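Local coordinates for SLT domain-containing protein (Bdellovibrio bacteriovorus HD100, PDB 6TAB) that probably cleaves peptidoglycan as a lysozyme-like hydrolase of altered substrate specificity that helps the predatory bacterium leave its prey cell, at residues L115-L123 with V244-K254. Numbering follows the deposited sequence.
Sequences LFCPKYSSL and VSWSQNLSICK
A disulfide joins Cys-117 to Cys-253, SG to SG at 2.1 Å with a chi3 of -93°, and polar contacts on both flanks fasten the chain around it. On the helix side, the OG of Ser-247 donates to the O of Phe-116 over 2.7 Å, arriving above the carbonyl plane, 38° out of it. A chi1 of 174° swings this hydroxyl away from its own backbone N and onto that carbonyl, and it also hydrogen-bonds Tyr-131 OH of helix 125-144. The CA of Gln-248 adds only a bent CA-H...O contact to the same Phe-116 oxygen. Beyond the disulfide, the backbone N of Lys-119 donates to the O of Cys-253 at 3.0 Å, while the N of Tyr-120 closes a type I turn onto the O of Cys-117. The extended Lys-119 side chain runs past that Cys-253 carbonyl to the chain terminus, where NZ forms a salt bridge with Lys-254 OXT at 2.9 Å and a weak hydrogen bond to Lys-254 O. Apolar contacts flank these bonds: Val-244 CG2 lies oblique to the Phe-116 ring, and Leu-123 CD2 meets Ile-252 CB. The disulfide thus ties the C-terminal segment after helix 238-248 to the turn preceding helix 125-144 in this lysozyme-clan (SLT) fold.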
# COMPACT_ATOMS: atom_id res chain seq x y z
N LEU A 115 -9.18 5.66 13.99
CA LEU A 115 -9.53 6.30 12.71
C LEU A 115 -9.76 5.26 11.60
O LEU A 115 -10.81 5.26 10.93
CB LEU A 115 -8.43 7.29 12.29
CG LEU A 115 -8.58 7.95 10.92
CD1 LEU A 115 -9.85 8.76 10.81
CD2 LEU A 115 -7.37 8.80 10.55
N PHE A 116 -8.77 4.40 11.33
CA PHE A 116 -8.80 3.50 10.18
C PHE A 116 -9.63 2.23 10.40
O PHE A 116 -10.27 1.75 9.44
CB PHE A 116 -7.38 3.11 9.78
CG PHE A 116 -6.66 4.16 8.97
CD1 PHE A 116 -6.83 4.20 7.60
CD2 PHE A 116 -5.82 5.09 9.57
CE1 PHE A 116 -6.18 5.16 6.84
CE2 PHE A 116 -5.15 6.04 8.80
CZ PHE A 116 -5.37 6.10 7.44
N CYS A 117 -9.60 1.64 11.60
CA CYS A 117 -10.17 0.28 11.79
C CYS A 117 -10.43 0.05 13.27
O CYS A 117 -9.58 -0.50 13.99
CB CYS A 117 -9.29 -0.81 11.18
SG CYS A 117 -10.01 -2.48 11.28
N PRO A 118 -11.58 0.55 13.80
CA PRO A 118 -11.75 0.56 15.25
C PRO A 118 -11.58 -0.79 15.99
O PRO A 118 -11.06 -0.80 17.13
CB PRO A 118 -13.16 1.17 15.41
CG PRO A 118 -13.24 2.13 14.23
CD PRO A 118 -12.57 1.39 13.09
N LYS A 119 -11.95 -1.90 15.34
CA LYS A 119 -11.86 -3.24 15.93
C LYS A 119 -10.56 -3.97 15.55
O LYS A 119 -10.50 -5.19 15.72
CB LYS A 119 -13.11 -4.08 15.58
CG LYS A 119 -14.43 -3.57 16.13
CD LYS A 119 -15.59 -4.49 15.76
CE LYS A 119 -16.86 -4.11 16.50
NZ LYS A 119 -18.05 -4.84 15.97
N TYR A 120 -9.51 -3.24 15.11
CA TYR A 120 -8.28 -3.89 14.63
C TYR A 120 -7.72 -4.90 15.67
O TYR A 120 -7.21 -5.96 15.29
CB TYR A 120 -7.22 -2.83 14.25
CG TYR A 120 -6.11 -3.38 13.38
CD1 TYR A 120 -4.98 -3.95 13.95
CD2 TYR A 120 -6.18 -3.34 11.99
CE1 TYR A 120 -3.97 -4.50 13.17
CE2 TYR A 120 -5.20 -3.92 11.21
CZ TYR A 120 -4.06 -4.46 11.79
OH TYR A 120 -3.06 -4.99 11.00
N SER A 121 -7.69 -4.51 16.95
CA SER A 121 -7.06 -5.36 17.97
C SER A 121 -7.77 -6.71 18.15
O SER A 121 -7.17 -7.60 18.78
CB SER A 121 -6.96 -4.66 19.31
OG SER A 121 -8.24 -4.42 19.87
N SER A 122 -9.01 -6.86 17.63
CA SER A 122 -9.78 -8.12 17.71
C SER A 122 -9.56 -9.05 16.50
O SER A 122 -10.04 -10.20 16.51
CB SER A 122 -11.28 -7.84 17.83
OG SER A 122 -11.57 -7.08 18.99
N LEU A 123 -8.87 -8.58 15.46
CA LEU A 123 -8.75 -9.34 14.20
C LEU A 123 -7.78 -10.53 14.35
O LEU A 123 -6.70 -10.40 14.95
CB LEU A 123 -8.29 -8.42 13.06
CG LEU A 123 -9.21 -7.25 12.71
CD1 LEU A 123 -8.62 -6.47 11.52
CD2 LEU A 123 -10.64 -7.70 12.40
N VAL A 244 -9.85 6.37 3.80
CA VAL A 244 -10.22 6.30 5.24
C VAL A 244 -11.67 5.78 5.41
O VAL A 244 -11.93 4.94 6.26
CB VAL A 244 -10.07 7.68 5.93
CG1 VAL A 244 -10.75 7.75 7.30
CG2 VAL A 244 -8.61 8.06 6.04
N SER A 245 -12.62 6.31 4.60
CA SER A 245 -14.04 5.94 4.70
C SER A 245 -14.23 4.43 4.40
O SER A 245 -14.92 3.70 5.14
CB SER A 245 -14.91 6.78 3.79
OG SER A 245 -16.29 6.49 3.99
N TRP A 246 -13.64 3.97 3.30
CA TRP A 246 -13.82 2.56 2.90
C TRP A 246 -13.22 1.63 3.95
O TRP A 246 -13.81 0.60 4.28
CB TRP A 246 -13.25 2.31 1.51
CG TRP A 246 -13.89 3.08 0.38
CD1 TRP A 246 -15.06 3.77 0.37
CD2 TRP A 246 -13.30 3.30 -0.91
NE1 TRP A 246 -15.25 4.40 -0.84
CE2 TRP A 246 -14.18 4.13 -1.66
CE3 TRP A 246 -12.07 2.95 -1.47
CZ2 TRP A 246 -13.88 4.54 -2.96
CZ3 TRP A 246 -11.79 3.33 -2.77
CH2 TRP A 246 -12.70 4.10 -3.51
N SER A 247 -12.03 1.96 4.49
CA SER A 247 -11.37 1.16 5.54
C SER A 247 -12.26 1.04 6.80
O SER A 247 -12.55 -0.07 7.29
CB SER A 247 -10.03 1.79 5.89
OG SER A 247 -9.40 1.15 7.00
N GLN A 248 -12.72 2.19 7.31
CA GLN A 248 -13.39 2.21 8.63
C GLN A 248 -14.80 1.59 8.55
O GLN A 248 -15.35 1.17 9.60
CB GLN A 248 -13.35 3.61 9.25
CG GLN A 248 -14.32 4.56 8.60
CD GLN A 248 -14.09 6.04 8.88
OE1 GLN A 248 -13.19 6.50 9.59
NE2 GLN A 248 -14.90 6.83 8.24
N ASN A 249 -15.36 1.45 7.33
CA ASN A 249 -16.70 0.85 7.13
C ASN A 249 -16.64 -0.63 6.71
O ASN A 249 -17.72 -1.24 6.50
CB ASN A 249 -17.52 1.72 6.17
CG ASN A 249 -17.93 3.03 6.82
OD1 ASN A 249 -17.71 4.11 6.29
ND2 ASN A 249 -18.60 2.95 7.96
N LEU A 250 -15.46 -1.25 6.64
CA LEU A 250 -15.38 -2.67 6.45
C LEU A 250 -16.10 -3.36 7.62
O LEU A 250 -15.92 -2.95 8.80
CB LEU A 250 -13.92 -3.11 6.34
CG LEU A 250 -13.08 -2.62 5.11
CD1 LEU A 250 -11.66 -3.07 5.31
CD2 LEU A 250 -13.70 -3.17 3.82
N SER A 251 -16.83 -4.46 7.36
CA SER A 251 -17.61 -5.14 8.40
C SER A 251 -16.70 -5.61 9.55
O SER A 251 -17.09 -5.55 10.73
CB SER A 251 -18.48 -6.27 7.82
OG SER A 251 -17.66 -7.28 7.21
N ILE A 252 -15.50 -6.05 9.21
CA ILE A 252 -14.54 -6.55 10.23
C ILE A 252 -14.01 -5.43 11.14
O ILE A 252 -13.46 -5.71 12.23
CB ILE A 252 -13.40 -7.37 9.59
CG1 ILE A 252 -12.52 -6.51 8.66
CG2 ILE A 252 -13.97 -8.63 8.93
CD1 ILE A 252 -11.31 -7.21 8.10
N CYS A 253 -14.06 -4.17 10.69
CA CYS A 253 -13.49 -3.01 11.38
C CYS A 253 -14.51 -2.30 12.27
O CYS A 253 -14.14 -1.64 13.26
CB CYS A 253 -12.92 -1.99 10.39
SG CYS A 253 -11.36 -2.53 9.63
N LYS A 254 -15.80 -2.40 11.91
CA LYS A 254 -16.91 -1.57 12.48
C LYS A 254 -17.71 -2.42 13.47
O LYS A 254 -18.22 -1.90 14.47
CB LYS A 254 -17.76 -1.01 11.31
CG LYS A 254 -18.88 -0.02 11.64
CD LYS A 254 -19.65 0.33 10.38
CE LYS A 254 -20.76 1.34 10.55
NZ LYS A 254 -21.16 1.89 9.23
OXT LYS A 254 -17.93 -3.66 13.28